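Local coordinates for protein endoglucanase E (Clostridium thermocellum, PDB 2WAO) that probably hydrolyses beta-1,4-glucan chains as a cellulase and carries a C-terminal family 2 carbohydrate esterase domain whose pocket binds a cellulose oligosaccharide, at residues N167-M172 with S210-Q215; K124-G129 with D194-T199; A160-N165 with E321-E326; F17-S20 with G24-C27; A231-F236 with V276-N281. All coordinates share one frame; numbering follows the deposited sequence.

Contact 4 comes first along the chain: it forms the hairpin 17-18/26-27 in the N-terminal beta domain, and the other four lie in the GDSL-type esterase part. Contacts 1 and 2, with centres about 10 Å apart, share the parallel sheet through its neighbouring strands 168-174 and 123-129. Contact 3 pairs helices 158-165 and 313-331, whose Ala163 and Leu323 pack against strand 123-129. Contact 4 touches contact 2 where Thr199 meets Phe17 and Asp18, a direct junction between the two parts. Contact 5 ties helices 233-250 and 266-285 about 36 Å from contact 4, centre to centre. Contacts 1 to 3 meet at strand 123-129; contact 5 lies apart, nearest atoms about 10 Å from contacts 2 and 3.

Contact 1 (N167-M172 with S210-Q215); sequences NASANM and SKYVPQ
Tyr212 reaches from the irregular segment 210-215 to Ser169 and Asn171 on strand 168-174, an outermost strand of the parallel sheet in this GDSL (SGNH-type) hydrolase fold. A chi1 of -174° turns the ring away from the tyrosine's own backbone N and projects it toward the strand. The close packing lies over one ring face. There the Asn171 amide is stacked almost flat, its plane 21° from that of the ring and its CG 3.8 Å from Tyr212 CE2; the two side chains run past each other in opposite directions. Ser169 comes instead to the ring edge, in its plane, and its OG is hydrogen-bonded to Tyr212 OH at 3.0 Å, with the proton's placement unsettled. The phenol oxygen has a second partner in Ile125 O of the adjacent strand 123-129, so the ring is held by its oxygen and by one face. Elsewhere the contact is loose. The nearest CA atoms, Ala170 and Pro214, are 8.4 Å apart, and the Tyr212 side chain, met by those of Ser169 and Asn171, carries the contact. Lys211 and Val213 are exposed to solvent and do not touch the strand. Farther along, Gln215 binds the backbone on both sides of Arg123, through OE1 to Lys124 N and NE2 to Glu122 O. Ser169 O also sits 3.1 Å from Tyr212 OH, but at too poor an angle for a hydrogen bond.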
# COMPACT_ATOMS: atom_id res chain seq x y z
N ASN A 167 14.50 4.35 -2.51
CA ASN A 167 14.29 5.38 -3.53
C ASN A 167 13.44 4.85 -4.71
O ASN A 167 13.72 5.12 -5.89
CB ASN A 167 15.63 5.93 -4.04
CG ASN A 167 15.46 7.25 -4.77
OD1 ASN A 167 14.68 8.09 -4.34
ND2 ASN A 167 16.20 7.44 -5.86
N ALA A 168 12.37 4.16 -4.34
CA ALA A 168 11.47 3.50 -5.27
C ALA A 168 10.07 4.05 -5.11
O ALA A 168 9.66 4.46 -4.03
CB ALA A 168 11.48 2.02 -5.01
N SER A 169 9.29 4.05 -6.17
CA SER A 169 7.86 4.34 -5.99
C SER A 169 7.15 3.03 -5.62
O SER A 169 7.70 1.92 -5.81
CB SER A 169 7.30 4.95 -7.27
OG SER A 169 7.43 4.04 -8.30
N ALA A 170 5.95 3.13 -5.06
CA ALA A 170 5.24 1.91 -4.67
C ALA A 170 3.76 2.08 -4.96
O ALA A 170 3.20 3.16 -4.74
CB ALA A 170 5.48 1.58 -3.21
N ASN A 171 3.16 1.03 -5.54
CA ASN A 171 1.71 0.92 -5.61
C ASN A 171 1.27 -0.12 -4.54
O ASN A 171 1.81 -1.23 -4.48
CB ASN A 171 1.22 0.58 -7.02
CG ASN A 171 1.43 1.73 -8.02
OD1 ASN A 171 1.87 2.86 -7.67
ND2 ASN A 171 1.11 1.46 -9.28
N MET A 172 0.31 0.26 -3.69
CA MET A 172 -0.12 -0.59 -2.57
C MET A 172 -1.51 -1.17 -2.81
O MET A 172 -2.54 -0.56 -2.48
CB MET A 172 -0.04 0.16 -1.22
CG MET A 172 1.36 0.67 -0.86
SD MET A 172 1.41 1.86 0.52
CE MET A 172 1.01 0.86 1.97
N SER A 210 0.26 -2.27 -18.29
CA SER A 210 1.46 -1.75 -18.98
C SER A 210 1.91 -0.41 -18.41
O SER A 210 3.04 0.02 -18.65
CB SER A 210 1.24 -1.62 -20.49
OG SER A 210 0.39 -0.52 -20.76
N LYS A 211 1.02 0.26 -17.67
CA LYS A 211 1.28 1.62 -17.21
C LYS A 211 2.27 1.66 -16.06
O LYS A 211 2.85 2.71 -15.76
CB LYS A 211 -0.03 2.31 -16.82
CG LYS A 211 -1.03 2.42 -17.99
CD LYS A 211 -2.18 3.31 -17.51
CE LYS A 211 -3.23 3.54 -18.61
NZ LYS A 211 -4.46 4.13 -17.99
N TYR A 212 2.49 0.52 -15.43
CA TYR A 212 3.41 0.53 -14.28
C TYR A 212 4.02 -0.85 -14.17
O TYR A 212 3.33 -1.80 -13.77
CB TYR A 212 2.65 0.89 -12.99
CG TYR A 212 3.52 1.06 -11.74
CD1 TYR A 212 4.11 2.30 -11.43
CD2 TYR A 212 3.70 -0.01 -10.85
CE1 TYR A 212 4.90 2.47 -10.24
CE2 TYR A 212 4.46 0.16 -9.67
CZ TYR A 212 5.09 1.38 -9.40
OH TYR A 212 5.82 1.54 -8.21
N VAL A 213 5.29 -0.99 -14.56
CA VAL A 213 5.91 -2.31 -14.55
C VAL A 213 7.01 -2.34 -13.48
O VAL A 213 8.11 -1.86 -13.70
CB VAL A 213 6.44 -2.71 -15.94
CG1 VAL A 213 7.12 -4.10 -15.88
CG2 VAL A 213 5.26 -2.71 -16.95
N PRO A 214 6.71 -2.89 -12.30
CA PRO A 214 7.68 -2.82 -11.18
C PRO A 214 8.78 -3.89 -11.41
O PRO A 214 8.51 -4.92 -12.09
CB PRO A 214 6.80 -3.18 -9.97
CG PRO A 214 5.82 -4.15 -10.53
CD PRO A 214 5.48 -3.61 -11.90
N GLN A 215 9.98 -3.65 -10.86
CA GLN A 215 11.03 -4.64 -10.85
C GLN A 215 10.83 -5.57 -9.66
O GLN A 215 11.43 -6.64 -9.62
CB GLN A 215 12.43 -3.99 -10.78
CG GLN A 215 12.72 -3.01 -11.94
CD GLN A 215 12.32 -1.58 -11.66
OE1 GLN A 215 11.88 -1.25 -10.59
NE2 GLN A 215 12.47 -0.73 -12.66

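Contact 2 (K124-G129 with D194-T199); sequences KIEFIG and DRYPYT
Ile128 and Tyr196 bring the two backbones nearest, CA to CA 8.0 Å, where strand 124-129 faces a type I beta turn running from Arg195 to Tyr198 and closed by Tyr198 N to Arg195 O at 3.0 Å. Across this gap Tyr196 extends its ring toward the strand, CG lying opposite the main-chain nitrogen (chi1 -178°), and meets two residues on the same face of the sheet. Glu126, its chain extended, comes to the hydroxyl end of the ring: Tyr196 OH donates to Glu126 OE1 at 2.7 Å, approaching on the syn side of the carboxylate and 29° out of its plane. OE1 lies at the ring edge, while the carboxylate as a whole is steeply inclined to the ring. Ile128 crosses the tyrosine at about a right angle, and its CD1 packs 3.5 Å from Tyr196 CE1. The buried carboxylate is well supplied with partners. Tyr251 OH also bonds OE1, and Arg16 NH2 makes a salt bridge to OE2, which together probably keep Glu126 ionised. Arg16 NH1 further bonds Tyr196 O and Tyr198 O, so one arginine from the N-terminal part of the chain fixes both the acid and the turn. The tyrosine also packs on Val247 and Asn250 of helix 233-250. Strand 123-129 is the first in chain order of the parallel esterase sheet, and it runs into the GDS sequence typical of GDSL hydrolases, whose serine, Ser131, lines the glycan pocket.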
# COMPACT_ATOMS: atom_id res chain seq x y z
N LYS A 124 10.68 0.70 -8.99
CA LYS A 124 9.23 0.59 -8.83
C LYS A 124 8.90 -0.73 -8.14
O LYS A 124 9.42 -1.81 -8.51
CB LYS A 124 8.52 0.61 -10.18
CG LYS A 124 8.62 1.92 -10.94
CD LYS A 124 8.06 1.69 -12.34
CE LYS A 124 7.87 3.00 -13.10
NZ LYS A 124 9.21 3.47 -13.50
N ILE A 125 7.98 -0.66 -7.18
CA ILE A 125 7.56 -1.86 -6.40
C ILE A 125 6.02 -1.89 -6.43
O ILE A 125 5.38 -0.82 -6.42
CB ILE A 125 8.04 -1.76 -4.95
CG1 ILE A 125 9.52 -1.41 -4.88
CG2 ILE A 125 7.74 -3.07 -4.19
CD1 ILE A 125 10.04 -1.19 -3.45
N GLU A 126 5.43 -3.07 -6.54
CA GLU A 126 3.99 -3.22 -6.27
C GLU A 126 3.89 -4.13 -5.05
O GLU A 126 4.50 -5.21 -5.00
CB GLU A 126 3.27 -3.86 -7.45
CG GLU A 126 1.75 -4.04 -7.22
CD GLU A 126 1.06 -4.47 -8.50
OE1 GLU A 126 1.39 -5.55 -9.00
OE2 GLU A 126 0.17 -3.75 -8.99
N PHE A 127 3.04 -3.71 -4.11
CA PHE A 127 2.75 -4.51 -2.92
C PHE A 127 1.35 -5.04 -3.10
O PHE A 127 0.43 -4.29 -3.55
CB PHE A 127 2.78 -3.61 -1.69
CG PHE A 127 4.17 -3.19 -1.30
CD1 PHE A 127 4.86 -3.93 -0.34
CD2 PHE A 127 4.77 -2.08 -1.90
CE1 PHE A 127 6.17 -3.59 0.01
CE2 PHE A 127 6.11 -1.72 -1.52
CZ PHE A 127 6.77 -2.50 -0.58
N ILE A 128 1.15 -6.30 -2.74
CA ILE A 128 -0.21 -6.90 -2.80
C ILE A 128 -0.50 -7.46 -1.42
O ILE A 128 0.20 -8.34 -0.96
CB ILE A 128 -0.25 -8.06 -3.85
CG1 ILE A 128 0.17 -7.54 -5.23
CG2 ILE A 128 -1.68 -8.72 -3.94
CD1 ILE A 128 0.35 -8.67 -6.31
N GLY A 129 -1.55 -6.98 -0.74
CA GLY A 129 -1.70 -7.45 0.62
C GLY A 129 -3.03 -7.14 1.27
O GLY A 129 -4.01 -6.93 0.58
N ASP A 194 -9.76 -11.16 -7.24
CA ASP A 194 -10.92 -10.44 -7.78
C ASP A 194 -10.72 -8.92 -7.74
O ASP A 194 -11.30 -8.21 -8.57
CB ASP A 194 -12.20 -10.78 -7.00
CG ASP A 194 -12.49 -12.30 -6.90
OD1 ASP A 194 -12.33 -13.01 -7.91
OD2 ASP A 194 -12.93 -12.77 -5.79
N ARG A 195 -9.96 -8.39 -6.79
CA ARG A 195 -9.80 -6.91 -6.68
C ARG A 195 -8.55 -6.42 -7.40
O ARG A 195 -8.49 -5.28 -7.87
CB ARG A 195 -9.72 -6.51 -5.20
CG ARG A 195 -10.99 -6.93 -4.37
CD ARG A 195 -11.21 -5.96 -3.28
NE ARG A 195 -12.30 -6.22 -2.33
CZ ARG A 195 -13.55 -5.76 -2.49
NH1 ARG A 195 -13.91 -5.12 -3.60
NH2 ARG A 195 -14.45 -5.98 -1.53
N TYR A 196 -7.55 -7.30 -7.46
CA TYR A 196 -6.24 -7.01 -8.04
C TYR A 196 -6.28 -6.34 -9.44
O TYR A 196 -5.47 -5.48 -9.67
CB TYR A 196 -5.35 -8.27 -8.05
CG TYR A 196 -3.95 -8.07 -8.58
CD1 TYR A 196 -3.08 -7.12 -8.02
CD2 TYR A 196 -3.48 -8.83 -9.66
CE1 TYR A 196 -1.77 -6.94 -8.52
CE2 TYR A 196 -2.19 -8.66 -10.14
CZ TYR A 196 -1.33 -7.73 -9.56
OH TYR A 196 -0.05 -7.54 -10.08
N PRO A 197 -7.21 -6.75 -10.34
CA PRO A 197 -7.30 -6.15 -11.70
C PRO A 197 -7.74 -4.67 -11.77
O PRO A 197 -7.73 -4.08 -12.88
CB PRO A 197 -8.32 -7.06 -12.44
CG PRO A 197 -8.38 -8.35 -11.59
CD PRO A 197 -8.20 -7.83 -10.19
N TYR A 198 -8.16 -4.09 -10.64
CA TYR A 198 -8.87 -2.80 -10.68
C TYR A 198 -8.09 -1.54 -10.27
O TYR A 198 -7.25 -1.56 -9.36
CB TYR A 198 -10.23 -2.88 -9.95
CG TYR A 198 -11.15 -3.84 -10.66
CD1 TYR A 198 -11.83 -3.45 -11.82
CD2 TYR A 198 -11.28 -5.16 -10.22
CE1 TYR A 198 -12.64 -4.35 -12.51
CE2 TYR A 198 -12.09 -6.06 -10.88
CZ TYR A 198 -12.76 -5.64 -12.04
OH TYR A 198 -13.57 -6.51 -12.75
N THR A 199 -8.35 -0.47 -11.01
CA THR A 199 -7.94 0.88 -10.60
C THR A 199 -8.86 1.33 -9.47
O THR A 199 -8.39 1.77 -8.43
CB THR A 199 -8.06 1.89 -11.76
OG1 THR A 199 -7.26 1.41 -12.84
CG2 THR A 199 -7.58 3.26 -11.34

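Contact 3 (A160-N165 with E321-E326); sequences AITARN and ERLTAE. With FMT (formic acid), chain I; FMT (formic acid), chain M.
Thr324 and Thr162 mark the closest pass of two helices, CA to CA 5.4 Å, with segment axes 9.0 Å apart and crossing at -43°. Small side chains allow this closeness, and Thr324 can be followed outward. Its CB lies 3.8 Å from Asn165 OD1. At the branch, CG2 packs on Asn165 CB at 3.6 Å. The other branch, OG1, stands anti to the carbonyl carbon (chi1 -68°) and faces the opposite helix: it is 3.5 Å from Thr162 CA and hydrogen-bonded to Asn165 OD1 at 3.0 Å. That bond is unsettled, because the same hydroxyl is also bonded to Ala320 O one turn back in its own helix. Thr162 likewise turns its OG1 to Tyr158 O, leaving its CG2 to brush Thr324 OG1. Leu323 crosses Thr162 at about a right angle and sets its CD2 3.8 Å from Thr162 OG1, beneath the threonine pair toward the sheet. Away from the interface, each helix holds a formate, probably from the crystallisation liquor. Arg164 grips one in a fork, NE to O2 and NH2 to O1, both bonds nearly straight, and Arg322 holds another by NE to O2 alone. Helix 158-165 leads into strand 168-174, and helix 313-331 follows strand 291-295, so the pair joins an early and a late part of the fold. Both helices lie on the same face of the parallel sheet, where Ala163 meets Ile125 and Leu323 meets Phe127 of strand 123-129.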
# COMPACT_ATOMS: atom_id res chain seq x y z
N ALA A 160 5.59 1.49 2.59
CA ALA A 160 5.98 2.86 2.22
C ALA A 160 7.39 3.16 2.71
O ALA A 160 8.19 3.84 2.03
CB ALA A 160 5.02 3.86 2.82
N ILE A 161 7.71 2.64 3.89
CA ILE A 161 9.01 2.94 4.48
C ILE A 161 10.11 2.23 3.62
O ILE A 161 11.19 2.83 3.30
CB ILE A 161 9.05 2.41 5.93
CG1 ILE A 161 8.08 3.19 6.85
CG2 ILE A 161 10.53 2.48 6.46
CD1 ILE A 161 7.84 2.43 8.19
N THR A 162 9.83 0.98 3.22
CA THR A 162 10.76 0.18 2.36
C THR A 162 10.97 0.92 1.01
O THR A 162 12.09 1.06 0.53
CB THR A 162 10.16 -1.25 2.14
OG1 THR A 162 10.17 -1.97 3.39
CG2 THR A 162 11.01 -2.08 1.12
N ALA A 163 9.89 1.42 0.42
CA ALA A 163 10.00 2.16 -0.83
C ALA A 163 10.86 3.42 -0.65
O ALA A 163 11.73 3.67 -1.50
CB ALA A 163 8.62 2.48 -1.44
N ARG A 164 10.66 4.17 0.43
CA ARG A 164 11.48 5.37 0.65
C ARG A 164 12.93 4.91 0.89
O ARG A 164 13.84 5.55 0.33
CB ARG A 164 10.96 6.22 1.82
CG ARG A 164 9.72 6.96 1.53
CD ARG A 164 9.41 7.98 2.62
NE ARG A 164 9.18 7.39 3.94
CZ ARG A 164 8.00 6.95 4.39
NH1 ARG A 164 6.91 6.96 3.61
NH2 ARG A 164 7.92 6.46 5.61
N ASN A 165 13.15 3.84 1.65
CA ASN A 165 14.52 3.33 1.91
C ASN A 165 15.24 3.06 0.59
O ASN A 165 16.44 3.35 0.46
CB ASN A 165 14.55 2.00 2.71
CG ASN A 165 14.21 2.15 4.21
OD1 ASN A 165 13.89 1.15 4.90
ND2 ASN A 165 14.27 3.37 4.71
N GLU A 321 12.97 -2.74 7.71
CA GLU A 321 14.43 -2.99 7.76
C GLU A 321 14.74 -4.37 7.15
O GLU A 321 15.71 -4.50 6.36
CB GLU A 321 15.01 -2.90 9.19
CG GLU A 321 14.86 -1.49 9.81
CD GLU A 321 15.28 -1.41 11.28
OE1 GLU A 321 16.15 -2.24 11.67
OE2 GLU A 321 14.76 -0.52 12.04
N ARG A 322 13.95 -5.38 7.52
CA ARG A 322 14.15 -6.72 7.02
C ARG A 322 13.93 -6.76 5.50
O ARG A 322 14.80 -7.25 4.74
CB ARG A 322 13.24 -7.71 7.75
CG ARG A 322 13.32 -9.13 7.23
CD ARG A 322 12.52 -10.07 8.09
NE ARG A 322 12.87 -9.98 9.50
CZ ARG A 322 13.86 -10.66 10.08
NH1 ARG A 322 14.61 -11.50 9.38
NH2 ARG A 322 14.10 -10.50 11.37
N LEU A 323 12.80 -6.21 5.05
CA LEU A 323 12.41 -6.31 3.64
C LEU A 323 13.37 -5.50 2.72
O LEU A 323 13.67 -5.93 1.57
CB LEU A 323 10.96 -5.87 3.45
CG LEU A 323 10.45 -5.88 2.00
CD1 LEU A 323 10.43 -7.37 1.47
CD2 LEU A 323 9.04 -5.25 1.89
N THR A 324 13.81 -4.34 3.22
CA THR A 324 14.73 -3.46 2.51
C THR A 324 16.00 -4.27 2.26
O THR A 324 16.50 -4.25 1.13
CB THR A 324 15.00 -2.11 3.28
OG1 THR A 324 13.78 -1.34 3.28
CG2 THR A 324 16.12 -1.25 2.58
N ALA A 325 16.51 -4.95 3.30
CA ALA A 325 17.77 -5.71 3.15
C ALA A 325 17.60 -6.88 2.15
O ALA A 325 18.50 -7.11 1.34
CB ALA A 325 18.31 -6.19 4.50
N GLU A 326 16.47 -7.60 2.18
CA GLU A 326 16.16 -8.68 1.21
C GLU A 326 16.16 -8.18 -0.27
O GLU A 326 16.79 -8.76 -1.18
CB GLU A 326 14.77 -9.27 1.53
CG GLU A 326 14.63 -10.08 2.86
CD GLU A 326 15.43 -11.41 2.90
OE1 GLU A 326 15.77 -11.97 1.84
OE2 GLU A 326 15.71 -11.89 4.02
C FMT I . 11.32 6.39 6.58
O1 FMT I . 10.31 6.49 7.32
O2 FMT I . 11.55 7.05 5.53
C FMT M . 9.91 -7.79 11.62
O1 FMT M . 8.86 -8.36 12.03
O2 FMT M . 10.69 -8.13 10.68

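Contact 4 (F17-S20 with G24-C27); sequences FDFS and GPKC
Asp18 and Lys26 form an antiparallel hydrogen-bonded pair: Asp18 N donates to Lys26 O at 2.8 Å and Lys26 N to Asp18 O at 2.9 Å, both close to straight. On one face of this ladder, Cys27 lies over the Phe17 ring, its CB 3.8 Å from the ring centroid in a CH-pi contact. The sulfur sits obliquely beside the same ring, with SG between the backbone N and the carbonyl carbon (chi1 70°). Pro25 CB touches both aromatics, Phe17 CD1 and, at 3.7 Å, Phe19 CE1. On the other face Asp18 and Lys26 lie side by side, too far apart for a salt bridge; a water joins them, giving a proton to Asp18 OD2 at 2.6 Å and accepting from Lys26 NZ at 2.9 Å. Asp18 OD1 is occupied within its own segment, by two donors on the same face of the carboxylate. Ser20 OG donates to it at 3.1 Å; Ser20 N, from above the plane at 3.3 Å, makes an Asx turn at the start of the connection to the second strand. Farther out, Tyr13 meets the Phe17 ring edge-to-face, Phe104 backs Phe17 and Cys27, and Thr199 of the esterase part packs on Asp18. The arrangement is a short beta hairpin at the margin of the five-stranded antiparallel sheet, where strand 26-27 pairs onward with strand 102-108 in the family 2 esterase N-terminal domain.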
# COMPACT_ATOMS: atom_id res chain seq x y z
N PHE A 17 -4.22 5.50 -11.06
CA PHE A 17 -5.19 6.60 -11.23
C PHE A 17 -6.08 6.35 -12.47
O PHE A 17 -5.61 5.76 -13.45
CB PHE A 17 -4.48 7.97 -11.32
CG PHE A 17 -4.00 8.52 -10.01
CD1 PHE A 17 -4.69 9.55 -9.36
CD2 PHE A 17 -2.83 8.05 -9.44
CE1 PHE A 17 -4.23 10.08 -8.13
CE2 PHE A 17 -2.37 8.56 -8.20
CZ PHE A 17 -3.05 9.60 -7.57
N ASP A 18 -7.34 6.78 -12.38
CA ASP A 18 -8.26 6.83 -13.50
C ASP A 18 -8.34 8.29 -14.00
O ASP A 18 -8.64 9.21 -13.22
CB ASP A 18 -9.61 6.34 -13.02
CG ASP A 18 -10.74 6.51 -14.04
OD1 ASP A 18 -10.52 6.35 -15.26
OD2 ASP A 18 -11.88 6.76 -13.59
N PHE A 19 -8.08 8.49 -15.30
CA PHE A 19 -8.09 9.86 -15.86
C PHE A 19 -9.31 10.12 -16.76
O PHE A 19 -9.34 11.10 -17.51
CB PHE A 19 -6.76 10.08 -16.61
CG PHE A 19 -5.54 10.06 -15.72
CD1 PHE A 19 -5.16 11.20 -15.02
CD2 PHE A 19 -4.76 8.89 -15.57
CE1 PHE A 19 -4.03 11.23 -14.20
CE2 PHE A 19 -3.62 8.90 -14.74
CZ PHE A 19 -3.26 10.08 -14.05
N SER A 20 -10.34 9.29 -16.64
CA SER A 20 -11.47 9.34 -17.58
C SER A 20 -12.34 10.61 -17.42
O SER A 20 -12.94 11.07 -18.38
CB SER A 20 -12.29 8.05 -17.55
OG SER A 20 -13.01 7.93 -16.34
N GLY A 24 -10.90 15.79 -12.99
CA GLY A 24 -9.77 15.45 -12.12
C GLY A 24 -9.57 13.95 -12.00
O GLY A 24 -10.55 13.19 -12.09
N PRO A 25 -8.32 13.53 -11.82
CA PRO A 25 -7.93 12.12 -11.67
C PRO A 25 -8.53 11.54 -10.42
O PRO A 25 -8.72 12.28 -9.44
CB PRO A 25 -6.41 12.17 -11.54
CG PRO A 25 -6.01 13.50 -12.06
CD PRO A 25 -7.15 14.42 -11.76
N LYS A 26 -8.87 10.26 -10.50
CA LYS A 26 -9.49 9.52 -9.42
C LYS A 26 -8.59 8.38 -9.01
O LYS A 26 -7.88 7.82 -9.84
CB LYS A 26 -10.81 8.91 -9.88
CG LYS A 26 -11.89 9.92 -10.24
CD LYS A 26 -13.20 9.18 -10.36
CE LYS A 26 -13.90 9.68 -11.57
NZ LYS A 26 -15.24 9.05 -11.72
N CYS A 27 -8.61 8.07 -7.71
CA CYS A 27 -7.77 6.98 -7.17
C CYS A 27 -8.46 6.37 -5.95
O CYS A 27 -9.44 6.95 -5.42
CB CYS A 27 -6.37 7.44 -6.81
SG CYS A 27 -6.38 8.48 -5.37
O HOH W 1 -10.92 10.79 -13.82
O HOH W 2 -14.48 6.76 -13.24

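Contact 5 (A231-F236 with V276-N281); sequences ADKTKF and VTEVVN
Lys233 NZ and Glu278 OE1 form a salt bridge at 2.9 Å, the lysine arriving on the syn side of the carboxylate, 22° out of its plane. Both chains are extended and cross at about a right angle. Lys233 CE lies equally near both carboxylate oxygens of Glu278, 3.4 Å from OE1 and from OE2, while NZ bonds OE1. This partly exposed bridge flanks a buried apolar contact. Phe236 swings its ring toward the second helix, its chi1 of -177° carrying CG away from the backbone N, and Val276 CG2 meets the ring edge, in its plane, 3.8 Å from CE2. Phe226 meets the same ring edge-to-face. The first turn of the helix is held by its N-cap residue, Asp232, whose OD2 accepts from Lys235 N at 2.9 Å, while Asp232 O accepts from Phe236 N. The contact joins the start of helix 233-250 to the middle of helix 266-285. Farther along the first helix, Val237, Tyr240 and Ile244 pack on Val279, and from the second helix Val276 and Val280 press on Cys258 of strand 255-260 and Phe293 of strand 291-295, which seats helix 266-285 on the parallel sheet.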
# COMPACT_ATOMS: atom_id res chain seq x y z
N ALA A 231 -7.51 -22.36 6.26
CA ALA A 231 -7.88 -22.70 4.87
C ALA A 231 -7.34 -24.09 4.49
O ALA A 231 -6.26 -24.48 4.94
CB ALA A 231 -7.29 -21.65 3.89
N ASP A 232 -8.06 -24.77 3.61
CA ASP A 232 -7.65 -26.04 3.00
C ASP A 232 -6.28 -25.90 2.31
O ASP A 232 -6.08 -24.96 1.53
CB ASP A 232 -8.70 -26.45 1.97
CG ASP A 232 -8.29 -27.70 1.18
OD1 ASP A 232 -8.28 -28.79 1.81
OD2 ASP A 232 -7.99 -27.61 -0.05
N LYS A 233 -5.35 -26.82 2.58
CA LYS A 233 -4.03 -26.72 1.95
C LYS A 233 -4.06 -26.63 0.41
O LYS A 233 -3.48 -25.72 -0.17
CB LYS A 233 -3.11 -27.85 2.35
CG LYS A 233 -1.70 -27.68 1.77
CD LYS A 233 -0.77 -28.80 2.17
CE LYS A 233 0.62 -28.55 1.60
NZ LYS A 233 1.59 -29.54 2.16
N THR A 234 -4.72 -27.60 -0.24
CA THR A 234 -4.72 -27.57 -1.71
C THR A 234 -5.31 -26.27 -2.28
O THR A 234 -4.73 -25.68 -3.22
CB THR A 234 -5.43 -28.85 -2.28
OG1 THR A 234 -4.74 -30.00 -1.77
CG2 THR A 234 -5.33 -28.87 -3.77
N LYS A 235 -6.40 -25.83 -1.68
CA LYS A 235 -7.11 -24.62 -2.06
C LYS A 235 -6.19 -23.39 -1.92
O LYS A 235 -6.05 -22.59 -2.86
CB LYS A 235 -8.34 -24.45 -1.19
CG LYS A 235 -9.21 -23.25 -1.56
CD LYS A 235 -10.53 -23.14 -0.73
CE LYS A 235 -11.56 -22.30 -1.51
NZ LYS A 235 -12.61 -21.61 -0.66
N PHE A 236 -5.57 -23.27 -0.76
CA PHE A 236 -4.64 -22.17 -0.47
C PHE A 236 -3.38 -22.14 -1.39
O PHE A 236 -3.02 -21.08 -1.95
CB PHE A 236 -4.26 -22.16 1.02
CG PHE A 236 -3.35 -20.98 1.39
CD1 PHE A 236 -3.90 -19.74 1.70
CD2 PHE A 236 -1.97 -21.12 1.34
CE1 PHE A 236 -3.07 -18.65 2.02
CE2 PHE A 236 -1.13 -20.05 1.64
CZ PHE A 236 -1.67 -18.82 1.98
N VAL A 276 3.20 -21.43 2.18
CA VAL A 276 3.87 -20.39 1.37
C VAL A 276 5.29 -20.84 1.00
O VAL A 276 5.73 -20.60 -0.13
CB VAL A 276 3.83 -19.01 2.06
CG1 VAL A 276 4.60 -17.90 1.25
CG2 VAL A 276 2.31 -18.57 2.31
N THR A 277 6.03 -21.50 1.91
CA THR A 277 7.38 -21.90 1.50
C THR A 277 7.26 -23.02 0.46
O THR A 277 8.12 -23.14 -0.41
CB THR A 277 8.29 -22.35 2.69
OG1 THR A 277 7.62 -23.41 3.38
CG2 THR A 277 8.59 -21.18 3.66
N GLU A 278 6.20 -23.84 0.56
CA GLU A 278 5.98 -24.89 -0.46
C GLU A 278 5.73 -24.23 -1.83
O GLU A 278 6.29 -24.65 -2.85
CB GLU A 278 4.82 -25.81 -0.07
CG GLU A 278 4.56 -26.93 -1.07
CD GLU A 278 3.60 -28.00 -0.52
OE1 GLU A 278 3.85 -28.53 0.62
OE2 GLU A 278 2.58 -28.27 -1.22
N VAL A 279 4.92 -23.19 -1.83
CA VAL A 279 4.65 -22.41 -3.04
C VAL A 279 5.95 -21.88 -3.66
O VAL A 279 6.20 -22.08 -4.86
CB VAL A 279 3.61 -21.27 -2.77
CG1 VAL A 279 3.58 -20.32 -3.95
CG2 VAL A 279 2.21 -21.86 -2.49
N VAL A 280 6.81 -21.25 -2.84
CA VAL A 280 8.04 -20.68 -3.35
C VAL A 280 8.98 -21.78 -3.89
O VAL A 280 9.52 -21.66 -4.99
CB VAL A 280 8.78 -19.80 -2.26
CG1 VAL A 280 10.13 -19.42 -2.72
CG2 VAL A 280 7.96 -18.55 -1.91
N ASN A 281 9.19 -22.82 -3.09
CA ASN A 281 10.02 -23.94 -3.54
C ASN A 281 9.50 -24.59 -4.84
O ASN A 281 10.30 -24.94 -5.67
CB ASN A 281 10.16 -24.99 -2.43
CG ASN A 281 11.07 -24.52 -1.30
OD1 ASN A 281 10.80 -24.78 -0.13
ND2 ASN A 281 12.13 -23.84 -1.64